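Local coordinates for nucleoside-diphosphate-sugar epimerase (Pseudomonas aeruginosa, PDB 2X4G), which probably binds NAD(P) in a Rossmann fold and may act as an epimerase or dehydrogenase on a nucleotide sugar or related substrate, at residues A[225-228]-A[229-233]; A[187-191]-A[192-196]; A[25-28]-A[29-33]. One frame throughout, in Å; residues are numbered along the deposited sequence.

Contact 1. Residues A[225-228]-A[229-233]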
loop_
_atom_site.group_PDB
_atom_site.type_symbol
_atom_site.label_atom_id
_atom_site.label_comp_id
_atom_site.label_asym_id
_atom_site.label_seq_id
_atom_site.Cartn_x
_atom_site.Cartn_y
_atom_site.Cartn_z
ATOM N N GLY A 225 32.710 -8.160 10.628
ATOM C CA GLY A 225 32.038 -9.383 11.001
ATOM C C GLY A 225 31.772 -10.285 9.821
ATOM O O GLY A 225 31.888 -11.491 9.930
ATOM N N LEU A 226 31.403 -9.710 8.689
ATOM C CA LEU A 226 31.181 -10.506 7.490
ATOM C C LEU A 226 32.478 -11.184 7.062
ATOM O O LEU A 226 32.498 -12.404 6.860
ATOM C CB LEU A 226 30.610 -9.656 6.341
ATOM C CG LEU A 226 29.209 -9.072 6.511
ATOM C CD1 LEU A 226 28.834 -8.288 5.280
ATOM C CD2 LEU A 226 28.224 -10.159 6.747
ATOM N N LEU A 227 33.553 -10.405 6.938
ATOM C CA LEU A 227 34.861 -10.976 6.585
ATOM C C LEU A 227 35.201 -12.116 7.545
ATOM O O LEU A 227 35.711 -13.162 7.125
ATOM C CB LEU A 227 35.967 -9.916 6.627
ATOM C CG LEU A 227 37.420 -10.390 6.399
ATOM C CD1 LEU A 227 37.554 -10.921 5.010
ATOM C CD2 LEU A 227 38.424 -9.264 6.627
ATOM N N MET A 228 34.910 -11.919 8.827
ATOM C CA MET A 228 35.267 -12.895 9.828
ATOM C C MET A 228 34.448 -14.173 9.712
ATOM O O MET A 228 34.960 -15.255 9.946
ATOM C CB MET A 228 35.114 -12.307 11.233
ATOM C CG MET A 228 36.230 -11.369 11.658
ATOM S SD MET A 228 36.068 -10.954 13.402
ATOM C CE MET A 228 36.213 -9.171 13.300
ATOM N N ALA A 229 33.167 -14.053 9.393
ATOM C CA ALA A 229 32.338 -15.235 9.162
ATOM C C ALA A 229 32.886 -15.982 7.975
ATOM O O ALA A 229 32.975 -17.194 8.019
ATOM C CB ALA A 229 30.889 -14.848 8.894
ATOM N N LEU A 230 33.257 -15.238 6.930
ATOM C CA LEU A 230 33.696 -15.817 5.661
ATOM C C LEU A 230 34.945 -16.636 5.895
ATOM O O LEU A 230 35.009 -17.782 5.458
ATOM C CB LEU A 230 33.950 -14.735 4.601
ATOM C CG LEU A 230 34.492 -15.134 3.219
ATOM C CD1 LEU A 230 33.441 -15.812 2.388
ATOM C CD2 LEU A 230 34.994 -13.921 2.473
ATOM N N GLU A 231 35.912 -16.072 6.621
ATOM C CA GLU A 231 37.170 -16.769 6.877
ATOM C C GLU A 231 37.022 -17.865 7.913
ATOM O O GLU A 231 37.722 -18.858 7.817
ATOM C CB GLU A 231 38.267 -15.799 7.327
ATOM C CG GLU A 231 38.701 -14.797 6.263
ATOM C CD GLU A 231 40.025 -14.108 6.587
ATOM O OE1 GLU A 231 40.043 -13.189 7.435
ATOM O OE2 GLU A 231 41.055 -14.478 5.976
ATOM N N ARG A 232 36.120 -17.697 8.886
ATOM C CA ARG A 232 36.132 -18.521 10.120
ATOM C C ARG A 232 34.877 -19.300 10.468
ATOM O O ARG A 232 34.942 -20.190 11.294
ATOM C CB ARG A 232 36.470 -17.674 11.339
ATOM C CG ARG A 232 37.872 -17.132 11.323
ATOM C CD ARG A 232 38.152 -16.225 12.513
ATOM N NE ARG A 232 39.229 -15.288 12.201
ATOM C CZ ARG A 232 39.518 -14.187 12.900
ATOM N NH1 ARG A 232 38.809 -13.848 13.969
ATOM N NH2 ARG A 232 40.526 -13.413 12.521
ATOM N N GLY A 233 33.738 -18.982 9.873
ATOM C CA GLY A 233 32.511 -19.706 10.192
ATOM C C GLY A 233 32.519 -21.177 9.806
ATOM O O GLY A 233 33.220 -21.584 8.881
#
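M228 and R232 lie side by side, one helical turn apart. Both point the same way from the last turn of helix 219-232. Both side chains swing CG away from the carbonyl, with chi1 -77° in M228 and -66° in R232. R232 is extended from CG to NE and carries its flat end over M228. CG of M228 lies 4.2 Å above one face of the R232 guanidinium, offset toward its rim. M228 then bends at chi3, and its SD stands 4.0 Å from R232 NH1. That same NH1 gives a hydrogen bond to L315 O, which helps to hold the far end of the arginine.

The second pair is L227 and E231. L227 has CG anti to its N (chi1 175°), beside the carbonyl carbon. E231 runs extended beyond CG alongside it. Its OE1 lies 4.0 Å from L227 CG, while OE2 is hydrogen-bonded to Y16 OH. The aliphatic part of the glutamate is close to the backbone, with CG 3.5 Å from L227 O. So one carboxylate oxygen is held by a tyrosine and the other rests near a leucine.

Beneath both pairs run the backbone bonds. A229 N donates to G225 O at 2.9 Å, and R232 N donates to M228 O at 2.9 Å but less straight. G233 is the first residue to leave helical geometry. R120 reaches this end with NE to L230 O and NH2 to G233 O, a placement that probably suits the negative end of the helix dipole. This is an amphipathic helix of a Rossmann-type fold: L226, A229 and L230 lie on the sheet, against L122 of strand 121-124, and M228 and R232 on the outer side.

Contact 2. Residues A[187-191]-A[192-196]; sequences ELDIG and PTTGR
D189 turns its carboxylate onto T193 and G195, and the two oxygens divide the work. The D189 and T193 side chains meet at a slant. OD1 of D189 takes the T193 hydroxyl at 2.7 Å through its syn lone pair. T193 N also donates to D189 OD1, at 3.2 Å, but comes from above the carboxylate plane. In T193 a chi1 of 56° turns OG1 back over the main chain toward the aspartate. OD2 of D189 accepts G195 N at 2.8 Å, met nearly along its C-O axis. A weak bond runs from T193 N to the same OD2. Bonds to both oxygens limit the rotation of the carboxylate.

G195 is the N-cap residue of helix 196-202, and T193 to R196 form a type I turn into it. The loop follows strand 176-185. In extended short-chain dehydrogenases the equivalent loop leads from the Rossmann core toward the substrate side, and it may do so here.

P192 follows a cis peptide bond. Its ring turns away overall, yet its CB lies 3.5 Å from D189 OD2. Its CA makes a C-H...O contact of 3.3 Å with D189 O. The P192 ring also touches F334 and Y339. T194 OG1 is hydrogen-bonded to V184 O, and R196 packs on R280 of the second subunit.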
loop_
_atom_site.group_PDB
_atom_site.type_symbol
_atom_site.label_atom_id
_atom_site.label_comp_id
_atom_site.label_asym_id
_atom_site.label_seq_id
_atom_site.Cartn_x
_atom_site.Cartn_y
_atom_site.Cartn_z
ATOM N N GLU A 187 28.059 5.320 8.074
ATOM C CA GLU A 187 28.334 6.177 6.912
ATOM C C GLU A 187 28.337 5.388 5.589
ATOM O O GLU A 187 28.418 4.157 5.566
ATOM C CB GLU A 187 29.638 6.934 7.094
ATOM C CG GLU A 187 30.853 6.063 7.305
ATOM C CD GLU A 187 32.136 6.861 7.484
ATOM O OE1 GLU A 187 32.081 8.112 7.494
ATOM O OE2 GLU A 187 33.211 6.235 7.649
ATOM N N LEU A 188 28.247 6.118 4.495
ATOM C CA LEU A 188 28.195 5.548 3.152
ATOM C C LEU A 188 26.859 4.881 2.823
ATOM O O LEU A 188 26.845 3.912 2.116
ATOM C CB LEU A 188 29.369 4.572 2.913
ATOM C CG LEU A 188 30.760 5.047 3.384
ATOM C CD1 LEU A 188 31.844 4.049 3.048
ATOM C CD2 LEU A 188 31.113 6.426 2.844
ATOM N N ASP A 189 25.734 5.411 3.299
ATOM C CA ASP A 189 24.420 4.755 3.117
ATOM C C ASP A 189 23.663 5.515 2.038
ATOM O O ASP A 189 22.956 6.467 2.329
ATOM C CB ASP A 189 23.647 4.760 4.448
ATOM C CG ASP A 189 22.349 3.963 4.395
ATOM O OD1 ASP A 189 22.168 3.164 3.459
ATOM O OD2 ASP A 189 21.503 4.121 5.312
ATOM N N ILE A 190 23.810 5.118 0.781
ATOM C CA ILE A 190 23.446 6.031 -0.294
ATOM C C ILE A 190 21.967 6.330 -0.409
ATOM O O ILE A 190 21.579 7.494 -0.497
ATOM C CB ILE A 190 23.901 5.583 -1.652
ATOM C CG1 ILE A 190 25.388 5.366 -1.675
ATOM C CG2 ILE A 190 23.615 6.686 -2.692
ATOM C CD1 ILE A 190 25.958 5.827 -3.020
ATOM N N GLY A 191 21.128 5.319 -0.441
ATOM C CA GLY A 191 19.691 5.589 -0.618
ATOM C C GLY A 191 19.166 6.879 0.037
ATOM O O GLY A 191 18.770 7.816 -0.661
ATOM N N PRO A 192 19.161 6.945 1.379
ATOM C CA PRO A 192 19.657 5.929 2.270
ATOM C C PRO A 192 18.717 4.752 2.291
ATOM O O PRO A 192 17.701 4.764 1.626
ATOM C CB PRO A 192 19.674 6.625 3.632
ATOM C CG PRO A 192 18.833 7.820 3.497
ATOM C CD PRO A 192 18.340 7.922 2.104
ATOM N N THR A 193 19.086 3.733 3.034
ATOM C CA THR A 193 18.296 2.538 3.159
ATOM C C THR A 193 17.925 2.513 4.631
ATOM O O THR A 193 17.033 3.254 5.062
ATOM C CB THR A 193 19.118 1.305 2.696
ATOM O OG1 THR A 193 20.340 1.224 3.441
ATOM C CG2 THR A 193 19.490 1.427 1.233
ATOM N N THR A 194 18.660 1.718 5.406
ATOM C CA THR A 194 18.417 1.568 6.843
ATOM C C THR A 194 18.458 2.914 7.560
ATOM O O THR A 194 17.655 3.170 8.444
ATOM C CB THR A 194 19.454 0.665 7.458
ATOM O OG1 THR A 194 20.743 1.123 7.047
ATOM C CG2 THR A 194 19.254 -0.766 6.993
ATOM N N GLY A 195 19.363 3.790 7.142
ATOM C CA GLY A 195 19.455 5.117 7.726
ATOM C C GLY A 195 18.382 6.125 7.340
ATOM O O GLY A 195 18.577 7.328 7.568
ATOM N N ARG A 196 17.256 5.683 6.764
ATOM C CA ARG A 196 16.126 6.605 6.548
ATOM C C ARG A 196 15.529 7.052 7.890
ATOM O O ARG A 196 14.874 8.089 7.948
ATOM C CB ARG A 196 15.036 6.023 5.612
ATOM C CG ARG A 196 15.157 6.543 4.144
ATOM C CD ARG A 196 14.140 5.946 3.106
ATOM N NE ARG A 196 14.579 4.653 2.553
ATOM C CZ ARG A 196 13.881 3.887 1.700
ATOM N NH1 ARG A 196 12.682 4.265 1.263
ATOM N NH2 ARG A 196 14.388 2.722 1.276
#

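Contact 3. Residues A[25-28]-A[29-33]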
loop_
_atom_site.group_PDB
_atom_site.type_symbol
_atom_site.label_atom_id
_atom_site.label_comp_id
_atom_site.label_asym_id
_atom_site.label_seq_id
_atom_site.Cartn_x
_atom_site.Cartn_y
_atom_site.Cartn_z
ATOM N N LEU A 25 26.187 -2.274 3.280
ATOM C CA LEU A 25 26.872 -3.349 3.959
ATOM C C LEU A 25 27.999 -3.940 3.075
ATOM O O LEU A 25 29.066 -4.257 3.560
ATOM C CB LEU A 25 25.870 -4.403 4.423
ATOM C CG LEU A 25 26.491 -5.566 5.197
ATOM C CD1 LEU A 25 27.221 -5.069 6.468
ATOM C CD2 LEU A 25 25.445 -6.679 5.490
ATOM N N GLY A 26 27.786 -4.058 1.775
ATOM C CA GLY A 26 28.855 -4.511 0.875
ATOM C C GLY A 26 30.075 -3.588 0.827
ATOM O O GLY A 26 31.204 -4.051 0.717
ATOM N N HIS A 27 29.854 -2.276 0.899
ATOM C CA HIS A 27 30.931 -1.312 0.751
ATOM C C HIS A 27 31.860 -1.510 1.923
ATOM O O HIS A 27 33.083 -1.476 1.781
ATOM C CB HIS A 27 30.341 0.087 0.727
ATOM C CG HIS A 27 31.312 1.171 0.386
ATOM N ND1 HIS A 27 30.899 2.439 0.038
ATOM C CD2 HIS A 27 32.664 1.198 0.358
ATOM C CE1 HIS A 27 31.954 3.197 -0.196
ATOM N NE2 HIS A 27 33.038 2.472 -0.000
ATOM N N HIS A 28 31.262 -1.740 3.085
ATOM C CA HIS A 28 32.017 -1.954 4.334
ATOM C C HIS A 28 32.641 -3.368 4.376
ATOM O O HIS A 28 33.697 -3.553 4.966
ATOM C CB HIS A 28 31.128 -1.703 5.562
ATOM C CG HIS A 28 30.841 -0.251 5.833
ATOM N ND1 HIS A 28 31.725 0.581 6.491
ATOM C CD2 HIS A 28 29.742 0.504 5.577
ATOM C CE1 HIS A 28 31.196 1.787 6.600
ATOM N NE2 HIS A 28 29.990 1.767 6.055
ATOM N N ALA A 29 32.044 -4.370 3.741
ATOM C CA ALA A 29 32.760 -5.648 3.598
ATOM C C ALA A 29 34.011 -5.397 2.759
ATOM O O ALA A 29 35.102 -5.790 3.142
ATOM C CB ALA A 29 31.904 -6.702 2.968
ATOM N N ALA A 30 33.844 -4.711 1.630
ATOM C CA ALA A 30 34.945 -4.426 0.724
ATOM C C ALA A 30 36.104 -3.760 1.474
ATOM O O ALA A 30 37.249 -4.228 1.423
ATOM C CB ALA A 30 34.475 -3.558 -0.415
ATOM N N ARG A 31 35.792 -2.692 2.190
ATOM C CA ARG A 31 36.760 -2.013 3.040
ATOM C C ARG A 31 37.483 -2.906 4.046
ATOM O O ARG A 31 38.655 -2.728 4.317
ATOM C CB ARG A 31 36.040 -0.958 3.850
ATOM C CG ARG A 31 35.587 0.222 3.079
ATOM C CD ARG A 31 34.826 1.140 4.010
ATOM N NE ARG A 31 35.051 2.481 3.557
ATOM C CZ ARG A 31 35.760 3.409 4.180
ATOM N NH1 ARG A 31 36.269 3.208 5.366
ATOM N NH2 ARG A 31 35.914 4.580 3.592
ATOM N N ALA A 32 36.745 -3.818 4.654
ATOM C CA ALA A 32 37.303 -4.710 5.644
ATOM C C ALA A 32 38.309 -5.644 5.001
ATOM O O ALA A 32 39.319 -5.975 5.618
ATOM C CB ALA A 32 36.187 -5.504 6.337
ATOM N N ILE A 33 38.022 -6.065 3.769
ATOM C CA ILE A 33 38.916 -6.914 2.984
ATOM C C ILE A 33 40.165 -6.140 2.637
ATOM O O ILE A 33 41.245 -6.667 2.685
ATOM C CB ILE A 33 38.252 -7.380 1.678
ATOM C CG1 ILE A 33 37.071 -8.336 1.956
ATOM C CG2 ILE A 33 39.240 -8.075 0.785
ATOM C CD1 ILE A 33 36.094 -8.502 0.764
#
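H28 and R31 run side by side on the first helix of the Rossmann beta-alpha-beta unit, made by strand 15-19, helix 24-35 and strand 39-44. G26 is the last glycine of the GxxGxxG sequence motif of this family. H28 has CG beside its backbone N (chi1 -74°), and R31 takes the same turn. The ring atom H28 ND1 comes 4.0 Å from CD of R31. The imidazole and guanidinium planes are 52° apart, so the groups do not stack. H28 NE2 looks the other way and gives a hydrogen bond to E187 O.

A29 is another well-buried residue of the contact. Its CB lies 3.5 Å from G26 O, and its N donates to L25 O at 3.0 Å. A32 N likewise donates to H28 O.

The H27 side chain takes a different first torsion, with CG anti to N. Its ring crosses R31 at a slant, the planes 60° apart. The R31 chain runs past H27 O and bends at chi3 further out. H27 NE2 then sits at the guanidinium edge, 4.1 Å from R31 NE. The hydroxyl of Y55 bridges the two groups, with one hydrogen bond to the imidazole and another to the guanidinium.

Contacts 1 and 3 are largely buried and lie on neighbouring helices of the Rossmann core. They touch directly, with L226 CD1 3.6 Å from L25 CG and L227 CD2 packed on A32 O. Contact 2 is only partly buried. It lies in a loop 23 Å from contact 1, centre to centre, across the middle of the chain. Contact 3 touches both; L188 CD1 of contact 2 meets H27 CE1 at 3.4 Å. The chemistry follows the setting. The helical contacts rest on i to i+4 backbone bonds with side chains laid alongside. The loop has no such ladder; its turn has its own backbone bond, and one aspartate carboxylate binds two N-H groups and a hydroxyl.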